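Local coordinates for phospholipase C-beta (PLC-beta) (Sepia officinalis, PDB 3QR0), which belongs to the phospholipase C-beta family, multidomain proteins that combine PH, EF-hand, TIM-barrel and C2 domains, and carries a bound calcium ion, at residues A[41-46]-A[50-55]; A[156-161]-A[216-221]; A[164-169]-A[174-179]. All blocks are in the same frame, centred on the assembly; numbering follows the deposited sequence.

Contact 1: A[41-46]-A[50-55]; sequences ILLRVD and YFLYWK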
loop_
_atom_site.group_PDB
_atom_site.type_symbol
_atom_site.label_atom_id
_atom_site.label_comp_id
_atom_site.label_asym_id
_atom_site.label_seq_id
_atom_site.Cartn_x
_atom_site.Cartn_y
_atom_site.Cartn_z
ATOM N N ILE A 41 -15.856 -27.513 -10.560
ATOM C CA ILE A 41 -14.515 -27.626 -10.008
ATOM C C ILE A 41 -14.559 -27.877 -8.501
ATOM O O ILE A 41 -15.549 -27.554 -7.837
ATOM C CB ILE A 41 -13.677 -26.357 -10.286
ATOM C CG1 ILE A 41 -14.267 -25.131 -9.576
ATOM C CG2 ILE A 41 -13.585 -26.107 -11.784
ATOM C CD1 ILE A 41 -13.298 -23.970 -9.441
ATOM N N LEU A 42 -13.486 -28.469 -7.981
ATOM C CA LEU A 42 -13.249 -28.521 -6.544
ATOM C C LEU A 42 -12.236 -27.427 -6.226
ATOM O O LEU A 42 -11.056 -27.564 -6.547
ATOM C CB LEU A 42 -12.709 -29.886 -6.121
ATOM C CG LEU A 42 -12.368 -30.042 -4.632
ATOM C CD1 LEU A 42 -13.633 -29.922 -3.780
ATOM C CD2 LEU A 42 -11.652 -31.374 -4.379
ATOM N N LEU A 43 -12.712 -26.338 -5.629
ATOM C CA LEU A 43 -11.862 -25.206 -5.276
ATOM C C LEU A 43 -11.268 -25.456 -3.894
ATOM O O LEU A 43 -11.971 -25.894 -2.989
ATOM C CB LEU A 43 -12.678 -23.907 -5.280
ATOM C CG LEU A 43 -11.918 -22.585 -5.130
ATOM C CD1 LEU A 43 -10.930 -22.397 -6.283
ATOM C CD2 LEU A 43 -12.896 -21.414 -5.060
ATOM N N ARG A 44 -9.974 -25.201 -3.739
ATOM C CA ARG A 44 -9.296 -25.428 -2.465
ATOM C C ARG A 44 -8.368 -24.270 -2.118
ATOM O O ARG A 44 -7.936 -23.524 -3.000
ATOM C CB ARG A 44 -8.499 -26.734 -2.509
ATOM C CG ARG A 44 -9.314 -27.953 -2.928
ATOM C CD ARG A 44 -8.443 -29.185 -3.028
ATOM N NE ARG A 44 -8.002 -29.636 -1.712
ATOM C CZ ARG A 44 -7.101 -30.592 -1.504
ATOM N NH1 ARG A 44 -6.527 -31.208 -2.534
ATOM N NH2 ARG A 44 -6.775 -30.937 -0.262
ATOM N N VAL A 45 -8.092 -24.124 -0.823
ATOM C CA VAL A 45 -7.097 -23.178 -0.313
ATOM C C VAL A 45 -5.965 -23.987 0.309
ATOM O O VAL A 45 -6.210 -24.994 0.986
ATOM C CB VAL A 45 -7.703 -22.248 0.765
ATOM C CG1 VAL A 45 -6.690 -21.188 1.208
ATOM C CG2 VAL A 45 -8.988 -21.588 0.246
ATOM N N ASP A 46 -4.723 -23.574 0.096
ATOM C CA ASP A 46 -3.627 -24.251 0.792
ATOM C C ASP A 46 -3.709 -23.933 2.297
ATOM O O ASP A 46 -4.333 -22.942 2.697
ATOM C CB ASP A 46 -2.270 -23.868 0.216
ATOM C CG ASP A 46 -1.884 -22.452 0.548
ATOM O OD1 ASP A 46 -1.074 -22.261 1.480
ATOM O OD2 ASP A 46 -2.415 -21.533 -0.112
ATOM N N TYR A 50 -2.474 -18.929 1.031
ATOM C CA TYR A 50 -1.708 -18.204 0.008
ATOM C C TYR A 50 -2.258 -18.347 -1.404
ATOM O O TYR A 50 -2.049 -17.458 -2.234
ATOM C CB TYR A 50 -0.248 -18.659 0.000
ATOM C CG TYR A 50 0.511 -18.347 1.270
ATOM C CD1 TYR A 50 0.294 -17.152 1.966
ATOM C CD2 TYR A 50 1.463 -19.226 1.763
ATOM C CE1 TYR A 50 0.993 -16.858 3.120
ATOM C CE2 TYR A 50 2.175 -18.932 2.923
ATOM C CZ TYR A 50 1.932 -17.745 3.592
ATOM O OH TYR A 50 2.619 -17.431 4.741
ATOM N N PHE A 51 -2.931 -19.464 -1.678
ATOM C CA PHE A 51 -3.433 -19.773 -3.013
ATOM C C PHE A 51 -4.842 -20.324 -2.968
ATOM O O PHE A 51 -5.187 -21.074 -2.055
ATOM C CB PHE A 51 -2.556 -20.836 -3.682
ATOM C CG PHE A 51 -1.124 -20.432 -3.854
ATOM C CD1 PHE A 51 -0.746 -19.605 -4.899
ATOM C CD2 PHE A 51 -0.147 -20.900 -2.984
ATOM C CE1 PHE A 51 0.586 -19.227 -5.065
ATOM C CE2 PHE A 51 1.186 -20.526 -3.139
ATOM C CZ PHE A 51 1.553 -19.694 -4.183
ATOM N N LEU A 52 -5.645 -19.933 -3.954
ATOM C CA LEU A 52 -6.813 -20.696 -4.364
ATOM C C LEU A 52 -6.349 -21.581 -5.509
ATOM O O LEU A 52 -5.617 -21.116 -6.384
ATOM C CB LEU A 52 -7.919 -19.778 -4.886
ATOM C CG LEU A 52 -8.654 -18.904 -3.877
ATOM C CD1 LEU A 52 -9.619 -17.975 -4.599
ATOM C CD2 LEU A 52 -9.388 -19.781 -2.900
ATOM N N TYR A 53 -6.755 -22.845 -5.514
ATOM C CA TYR A 53 -6.370 -23.729 -6.612
ATOM C C TYR A 53 -7.454 -24.744 -6.939
ATOM O O TYR A 53 -8.310 -25.056 -6.103
ATOM C CB TYR A 53 -5.023 -24.414 -6.330
ATOM C CG TYR A 53 -5.011 -25.433 -5.205
ATOM C CD1 TYR A 53 -5.082 -26.795 -5.474
ATOM C CD2 TYR A 53 -4.899 -25.032 -3.875
ATOM C CE1 TYR A 53 -5.052 -27.738 -4.445
ATOM C CE2 TYR A 53 -4.871 -25.966 -2.837
ATOM C CZ TYR A 53 -4.945 -27.317 -3.133
ATOM O OH TYR A 53 -4.923 -28.247 -2.116
ATOM N N TRP A 54 -7.418 -25.225 -8.177
ATOM C CA TRP A 54 -8.400 -26.179 -8.680
ATOM C C TRP A 54 -7.871 -26.851 -9.945
ATOM O O TRP A 54 -7.009 -26.304 -10.645
ATOM C CB TRP A 54 -9.738 -25.485 -8.965
ATOM C CG TRP A 54 -9.684 -24.480 -10.085
ATOM C CD1 TRP A 54 -10.029 -24.689 -11.394
ATOM C CD2 TRP A 54 -9.264 -23.111 -9.998
ATOM N NE1 TRP A 54 -9.851 -23.537 -12.122
ATOM C CE2 TRP A 54 -9.383 -22.554 -11.291
ATOM C CE3 TRP A 54 -8.804 -22.299 -8.952
ATOM C CZ2 TRP A 54 -9.050 -21.222 -11.568
ATOM C CZ3 TRP A 54 -8.477 -20.977 -9.232
ATOM C CH2 TRP A 54 -8.604 -20.455 -10.533
ATOM N N LYS A 55 -8.381 -28.041 -10.226
ATOM C CA LYS A 55 -7.970 -28.780 -11.409
ATOM C C LYS A 55 -9.058 -28.713 -12.464
ATOM O O LYS A 55 -10.245 -28.789 -12.146
ATOM C CB LYS A 55 -7.652 -30.230 -11.050
ATOM C CG LYS A 55 -6.365 -30.362 -10.254
ATOM C CD LYS A 55 -5.999 -31.812 -9.976
ATOM C CE LYS A 55 -4.606 -31.914 -9.363
ATOM N NZ LYS A 55 -4.466 -31.085 -8.130
HETATM O O HOH W 1 -9.365 -29.325 -7.562
HETATM O O HOH W 2 -11.685 -29.435 -9.905
HETATM O O HOH W 3 -5.725 -27.537 0.378
#
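R44 and Y53 form an antiparallel hydrogen-bonded pair in the hairpin of strands 39-45 and 51-54, part of the PH-domain sheet: R44 N donates to Y53 O at 2.9 Å, and Y53 N returns a bond to R44 O. Their side chains share one face of the sheet. R44 CB sits over the Y53 ring, 3.9 Å from its centroid, in a CH-pi contact. CD then passes the CE1-OH side of the ring, and a bend at chi3 (70°) lays the guanidinium so that Y53 OH lies 3.2 Å above its plane, over the centre. This is contact without a hydrogen bond; R44 NE bonds instead to I23 O, while Y53 OH donates to a water that in turn donates to V45 O. On the other face, V45 CG2 meets L52 CD2 at 3.7 Å, beside W133 of helix 127-141. I41 CD1 covers the five-membered ring of W54, and L43 CD1 touches W54 CE3. At the turn, D46 OD2 takes both F51 N (2.6 Å) and Y50 N (2.8 Å), the latter on its syn side, while OD1 accepts K48 N in an Asx turn. One carboxylate thus holds three backbone N-H groups of the turn, which probably stabilises its negative charge.

Contact 2: A[156-161]-A[216-221]; sequences EKLYFR and DTFFKF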
loop_
_atom_site.group_PDB
_atom_site.type_symbol
_atom_site.label_atom_id
_atom_site.label_comp_id
_atom_site.label_asym_id
_atom_site.label_seq_id
_atom_site.Cartn_x
_atom_site.Cartn_y
_atom_site.Cartn_z
ATOM N N GLU A 156 8.635 -20.488 2.001
ATOM C CA GLU A 156 7.612 -21.404 2.502
ATOM C C GLU A 156 6.331 -21.365 1.649
ATOM O O GLU A 156 5.698 -22.396 1.436
ATOM C CB GLU A 156 7.289 -21.098 3.969
ATOM C CG GLU A 156 6.410 -22.141 4.644
ATOM C CD GLU A 156 5.998 -21.749 6.054
ATOM O OE1 GLU A 156 5.670 -20.565 6.286
ATOM O OE2 GLU A 156 5.983 -22.633 6.929
ATOM N N LYS A 157 5.954 -20.184 1.171
ATOM C CA LYS A 157 4.840 -20.044 0.223
ATOM C C LYS A 157 5.064 -20.883 -1.040
ATOM O O LYS A 157 4.170 -21.616 -1.479
ATOM C CB LYS A 157 4.643 -18.576 -0.156
ATOM C CG LYS A 157 3.597 -18.336 -1.231
ATOM C CD LYS A 157 3.138 -16.884 -1.248
ATOM C CE LYS A 157 2.265 -16.595 -2.462
ATOM N NZ LYS A 157 1.690 -15.218 -2.419
ATOM N N LEU A 158 6.261 -20.775 -1.610
ATOM C CA LEU A 158 6.653 -21.596 -2.750
ATOM C C LEU A 158 6.596 -23.082 -2.390
ATOM O O LEU A 158 6.135 -23.903 -3.193
ATOM C CB LEU A 158 8.063 -21.221 -3.226
ATOM C CG LEU A 158 8.665 -22.034 -4.373
ATOM C CD1 LEU A 158 7.783 -21.952 -5.614
ATOM C CD2 LEU A 158 10.074 -21.560 -4.681
ATOM N N TYR A 159 7.071 -23.422 -1.191
ATOM C CA TYR A 159 7.027 -24.803 -0.705
ATOM C C TYR A 159 5.591 -25.327 -0.676
ATOM O O TYR A 159 5.325 -26.451 -1.108
ATOM C CB TYR A 159 7.656 -24.923 0.693
ATOM C CG TYR A 159 7.534 -26.303 1.299
ATOM C CD1 TYR A 159 8.442 -27.302 0.978
ATOM C CD2 TYR A 159 6.499 -26.613 2.179
ATOM C CE1 TYR A 159 8.330 -28.580 1.521
ATOM C CE2 TYR A 159 6.378 -27.891 2.733
ATOM C CZ TYR A 159 7.298 -28.865 2.398
ATOM O OH TYR A 159 7.193 -30.126 2.931
ATOM N N PHE A 160 4.671 -24.517 -0.163
ATOM C CA PHE A 160 3.267 -24.929 -0.096
ATOM C C PHE A 160 2.603 -24.987 -1.468
ATOM O O PHE A 160 1.714 -25.817 -1.689
ATOM C CB PHE A 160 2.474 -24.055 0.872
ATOM C CG PHE A 160 2.525 -24.550 2.283
ATOM C CD1 PHE A 160 3.543 -24.148 3.140
ATOM C CD2 PHE A 160 1.583 -25.457 2.744
ATOM C CE1 PHE A 160 3.605 -24.617 4.445
ATOM C CE2 PHE A 160 1.636 -25.930 4.055
ATOM C CZ PHE A 160 2.652 -25.510 4.903
ATOM N N ARG A 161 3.043 -24.140 -2.393
ATOM C CA ARG A 161 2.586 -24.255 -3.767
ATOM C C ARG A 161 2.995 -25.618 -4.332
ATOM O O ARG A 161 2.171 -26.336 -4.907
ATOM C CB ARG A 161 3.139 -23.142 -4.654
ATOM C CG ARG A 161 2.404 -23.081 -5.975
ATOM C CD ARG A 161 3.049 -22.185 -6.991
ATOM N NE ARG A 161 2.643 -22.568 -8.344
ATOM C CZ ARG A 161 2.752 -21.799 -9.424
ATOM N NH1 ARG A 161 3.244 -20.567 -9.342
ATOM N NH2 ARG A 161 2.352 -22.269 -10.599
ATOM N N ASP A 216 12.673 -28.188 5.688
ATOM C CA ASP A 216 14.065 -27.944 6.083
ATOM C C ASP A 216 15.048 -28.395 5.006
ATOM O O ASP A 216 16.069 -27.746 4.787
ATOM C CB ASP A 216 14.379 -28.583 7.440
ATOM C CG ASP A 216 13.749 -27.825 8.600
ATOM O OD1 ASP A 216 13.303 -26.675 8.399
ATOM O OD2 ASP A 216 13.699 -28.376 9.722
ATOM N N THR A 217 14.725 -29.485 4.318
ATOM C CA THR A 217 15.499 -29.907 3.152
ATOM C C THR A 217 15.268 -28.948 1.981
ATOM O O THR A 217 16.186 -28.684 1.199
ATOM C CB THR A 217 15.142 -31.340 2.733
ATOM O OG1 THR A 217 15.235 -32.199 3.877
ATOM C CG2 THR A 217 16.085 -31.835 1.648
ATOM N N PHE A 218 14.049 -28.423 1.862
ATOM C CA PHE A 218 13.766 -27.377 0.873
ATOM C C PHE A 218 14.612 -26.120 1.130
ATOM O O PHE A 218 15.030 -25.456 0.182
ATOM C CB PHE A 218 12.270 -27.027 0.837
ATOM C CG PHE A 218 11.859 -26.215 -0.373
ATOM C CD1 PHE A 218 12.059 -26.708 -1.659
ATOM C CD2 PHE A 218 11.264 -24.972 -0.226
ATOM C CE1 PHE A 218 11.679 -25.966 -2.779
ATOM C CE2 PHE A 218 10.876 -24.224 -1.344
ATOM C CZ PHE A 218 11.087 -24.720 -2.618
ATOM N N PHE A 219 14.876 -25.798 2.397
ATOM C CA PHE A 219 15.792 -24.694 2.710
ATOM C C PHE A 219 17.232 -25.039 2.325
ATOM O O PHE A 219 17.968 -24.179 1.852
ATOM C CB PHE A 219 15.733 -24.283 4.184
ATOM C CG PHE A 219 16.551 -23.056 4.489
ATOM C CD1 PHE A 219 16.114 -21.801 4.084
ATOM C CD2 PHE A 219 17.775 -23.161 5.144
ATOM C CE1 PHE A 219 16.870 -20.659 4.348
ATOM C CE2 PHE A 219 18.544 -22.017 5.410
ATOM C CZ PHE A 219 18.086 -20.770 5.009
ATOM N N LYS A 220 17.627 -26.294 2.517
ATOM C CA LYS A 220 18.945 -26.761 2.069
ATOM C C LYS A 220 19.071 -26.627 0.535
ATOM O O LYS A 220 20.156 -26.391 0.011
ATOM C CB LYS A 220 19.190 -28.211 2.521
ATOM C CG LYS A 220 20.664 -28.572 2.694
ATOM C CD LYS A 220 20.856 -30.024 3.151
ATOM C CE LYS A 220 22.300 -30.475 2.945
ATOM N NZ LYS A 220 22.531 -31.901 3.331
ATOM N N PHE A 221 17.951 -26.761 -0.175
ATOM C CA PHE A 221 17.908 -26.503 -1.619
ATOM C C PHE A 221 18.198 -25.027 -1.922
ATOM O O PHE A 221 18.968 -24.726 -2.831
ATOM C CB PHE A 221 16.558 -26.955 -2.198
ATOM C CG PHE A 221 16.269 -26.445 -3.588
ATOM C CD1 PHE A 221 17.089 -26.780 -4.655
ATOM C CD2 PHE A 221 15.144 -25.669 -3.834
ATOM C CE1 PHE A 221 16.805 -26.326 -5.939
ATOM C CE2 PHE A 221 14.855 -25.212 -5.111
ATOM C CZ PHE A 221 15.687 -25.540 -6.165
#
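Y159, which packs against F218, is anchored at its far end by a hydrogen bond from its OH to the backbone oxygen of F213, just ahead of helix 215-225. The contact is a helix-to-helix packing within the EF-hand region, bringing helix 151-165 against helix 215-225, with CA atoms of Y159 and F218 7.4 Å apart. Both aromatic side chains have CG anti to the backbone N (chi1 175° for Y159, -166° for F218), and the two side chains run alongside each other, each heading for the other's helix. The F218 ring therefore meets the root of the tyrosine rather than its tip: Y159 CB lies 3.7 Å from F218 CD2, and Y159 CD1 comes within 3.8 Å of F218 CG. The ring planes are inclined at 52° with centroids 5.7 Å apart, an oblique meeting. W155, one turn earlier on helix 151-165, stacks on the F218 ring and also bonds through NE1 to F218 O, fixing backbone and side chain together. No hydrogen bond joins the two segments directly, so their own union is apolar. L158, set roughly perpendicular to the F218 side chain, also reaches C180 and L181 of helix 174-181; its CD2 meets the edge of the F218 ring, in plane, 3.9 Å from CZ.

Contact 3: A[164-169]-A[174-179]; sequences TVEMEK and VKAIQK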
loop_
_atom_site.group_PDB
_atom_site.type_symbol
_atom_site.label_atom_id
_atom_site.label_comp_id
_atom_site.label_asym_id
_atom_site.label_seq_id
_atom_site.Cartn_x
_atom_site.Cartn_y
_atom_site.Cartn_z
ATOM N N THR A 164 1.067 -28.632 -2.577
ATOM C CA THR A 164 -0.400 -28.650 -2.649
ATOM C C THR A 164 -0.887 -28.448 -4.080
ATOM O O THR A 164 -1.541 -29.324 -4.637
ATOM C CB THR A 164 -1.043 -27.604 -1.706
ATOM O OG1 THR A 164 -0.778 -26.280 -2.186
ATOM C CG2 THR A 164 -0.500 -27.755 -0.292
ATOM N N VAL A 165 -0.554 -27.307 -4.677
ATOM C CA VAL A 165 -1.017 -26.988 -6.033
ATOM C C VAL A 165 -0.389 -27.900 -7.084
ATOM O O VAL A 165 -1.093 -28.459 -7.930
ATOM C CB VAL A 165 -0.705 -25.527 -6.420
ATOM C CG1 VAL A 165 -1.214 -25.229 -7.830
ATOM C CG2 VAL A 165 -1.311 -24.564 -5.412
ATOM N N GLU A 166 0.932 -28.046 -7.025
ATOM C CA GLU A 166 1.691 -28.761 -8.058
ATOM C C GLU A 166 1.867 -30.250 -7.787
ATOM O O GLU A 166 2.378 -30.973 -8.643
ATOM C CB GLU A 166 3.078 -28.136 -8.224
ATOM C CG GLU A 166 3.068 -26.639 -8.493
ATOM C CD GLU A 166 2.332 -26.271 -9.766
ATOM O OE1 GLU A 166 2.328 -27.087 -10.712
ATOM O OE2 GLU A 166 1.764 -25.161 -9.819
ATOM N N MET A 167 1.457 -30.711 -6.609
ATOM C CA MET A 167 1.693 -32.098 -6.221
ATOM C C MET A 167 0.810 -33.050 -7.025
ATOM O O MET A 167 -0.380 -32.789 -7.227
ATOM C CB MET A 167 1.466 -32.293 -4.720
ATOM C CG MET A 167 1.952 -33.641 -4.210
ATOM S SD MET A 167 2.271 -33.656 -2.441
ATOM C CE MET A 167 0.598 -33.634 -1.786
ATOM N N GLU A 168 1.414 -34.147 -7.480
ATOM C CA GLU A 168 0.750 -35.138 -8.329
ATOM C C GLU A 168 0.968 -36.532 -7.753
ATOM O O GLU A 168 2.050 -37.104 -7.899
ATOM C CB GLU A 168 1.316 -35.064 -9.755
ATOM C CG GLU A 168 0.761 -36.106 -10.736
ATOM C CD GLU A 168 1.365 -35.990 -12.132
ATOM O OE1 GLU A 168 2.368 -35.252 -12.299
ATOM O OE2 GLU A 168 0.839 -36.642 -13.063
ATOM N N LYS A 169 -0.062 -37.064 -7.095
ATOM C CA LYS A 169 -0.023 -38.405 -6.499
ATOM C C LYS A 169 1.102 -38.509 -5.470
ATOM O O LYS A 169 1.998 -39.348 -5.584
ATOM C CB LYS A 169 0.099 -39.481 -7.588
ATOM C CG LYS A 169 -0.846 -39.243 -8.762
ATOM C CD LYS A 169 -1.192 -40.515 -9.515
ATOM C CE LYS A 169 -2.196 -40.233 -10.629
ATOM N NZ LYS A 169 -2.931 -41.457 -11.048
ATOM N N VAL A 174 9.754 -32.396 -10.824
ATOM C CA VAL A 174 10.886 -31.482 -11.007
ATOM C C VAL A 174 10.502 -30.371 -11.978
ATOM O O VAL A 174 10.884 -29.218 -11.800
ATOM C CB VAL A 174 12.141 -32.216 -11.539
ATOM C CG1 VAL A 174 13.236 -31.213 -11.911
ATOM C CG2 VAL A 174 12.652 -33.221 -10.515
ATOM N N LYS A 175 9.743 -30.743 -13.007
ATOM C CA LYS A 175 9.151 -29.799 -13.954
ATOM C C LYS A 175 8.439 -28.632 -13.248
ATOM O O LYS A 175 8.539 -27.482 -13.682
ATOM C CB LYS A 175 8.165 -30.556 -14.857
ATOM C CG LYS A 175 7.497 -29.738 -15.941
ATOM C CD LYS A 175 6.776 -30.653 -16.924
ATOM C CE LYS A 175 6.009 -29.871 -17.967
ATOM N NZ LYS A 175 5.486 -30.767 -19.043
ATOM N N ALA A 176 7.725 -28.938 -12.166
ATOM C CA ALA A 176 6.978 -27.929 -11.413
ATOM C C ALA A 176 7.911 -27.005 -10.628
ATOM O O ALA A 176 7.644 -25.813 -10.500
ATOM C CB ALA A 176 5.981 -28.595 -10.476
ATOM N N ILE A 177 9.005 -27.562 -10.109
ATOM C CA ILE A 177 9.991 -26.787 -9.358
ATOM C C ILE A 177 10.663 -25.766 -10.273
ATOM O O ILE A 177 10.792 -24.597 -9.916
ATOM C CB ILE A 177 11.082 -27.682 -8.719
ATOM C CG1 ILE A 177 10.453 -28.743 -7.808
ATOM C CG2 ILE A 177 12.062 -26.828 -7.926
ATOM C CD1 ILE A 177 11.443 -29.725 -7.236
ATOM N N GLN A 178 11.075 -26.210 -11.459
ATOM C CA GLN A 178 11.730 -25.323 -12.423
ATOM C C GLN A 178 10.808 -24.215 -12.941
ATOM O O GLN A 178 11.219 -23.054 -13.006
ATOM C CB GLN A 178 12.314 -26.125 -13.592
ATOM C CG GLN A 178 13.628 -26.809 -13.245
ATOM C CD GLN A 178 14.099 -27.778 -14.314
ATOM O OE1 GLN A 178 13.313 -28.253 -15.136
ATOM N NE2 GLN A 178 15.394 -28.082 -14.301
ATOM N N LYS A 179 9.571 -24.562 -13.297
ATOM C CA LYS A 179 8.629 -23.572 -13.839
ATOM C C LYS A 179 8.283 -22.476 -12.827
ATOM O O LYS A 179 8.060 -21.334 -13.211
ATOM C CB LYS A 179 7.343 -24.231 -14.360
ATOM C CG LYS A 179 6.340 -24.636 -13.294
ATOM C CD LYS A 179 5.018 -25.076 -13.890
ATOM C CE LYS A 179 3.996 -25.321 -12.788
ATOM N NZ LYS A 179 2.786 -26.025 -13.282
HETATM O O HOH W 4 0.173 -24.742 -11.940
#
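E166 and K179 are brought together by opposite chain shapes. In E166, chi1 of -54° places CG beside the backbone N, and a bend at chi2 (-60°) folds the carboxylate round toward helix 174-181. In K179, CG stands between its own N and carbonyl carbon (chi1 78°), and the chain beyond runs extended to carry the ammonium to meet it from the opposite direction. The result is a salt bridge, K179 NZ to E166 OE1 at 2.8 Å, with the nitrogen above the carboxylate plane rather than in it. A water joins the other oxygen to the same lysine: it donates to E166 OE2 at 2.7 Å and accepts from K179 NZ at 3.2 Å. Lower on the glutamate, CB packs against A176 CB at 3.7 Å, and CG touches the same methyl, the small alanine letting the helix come close. The segments flank the link between helix 151-165 and helix 174-181, which contains the short strand 171-173, a helix-loop-helix layout consistent with the EF-hand family assignment. Both charges have further partners: E166 OE2 forms a salt bridge with R161 NH2, and K179 NZ another with D61 OD2. The carboxylate thus meets two cations, R161 at OE2 and K179 at OE1, which probably favours its ionised form. D61 belongs to the loop ahead of strand 63-66, where E60 also pairs with K175 NZ of helix 174-181.

Contact 1 comes first along the chain, in the PH-domain sheet; contacts 2 and 3 follow in the EF-hand region and share helix 151-165, with 164-169 and 174-179 both falling between the two segments of contact 2. Their centres are about 12 Å apart, and that of contact 1 lies about 19 Å from contact 2 and 15 Å from contact 3. Helix 151-165 joins all three: the F51 ring of contact 1 packs on K157 and R161, and Y53 on V165, whereas the helix's L158 and Y159 turn to helix 215-225. The same helix thus ties the PH sheet to the EF-hand bundle, building an interdomain junction that uses none of the calcium-binding residues.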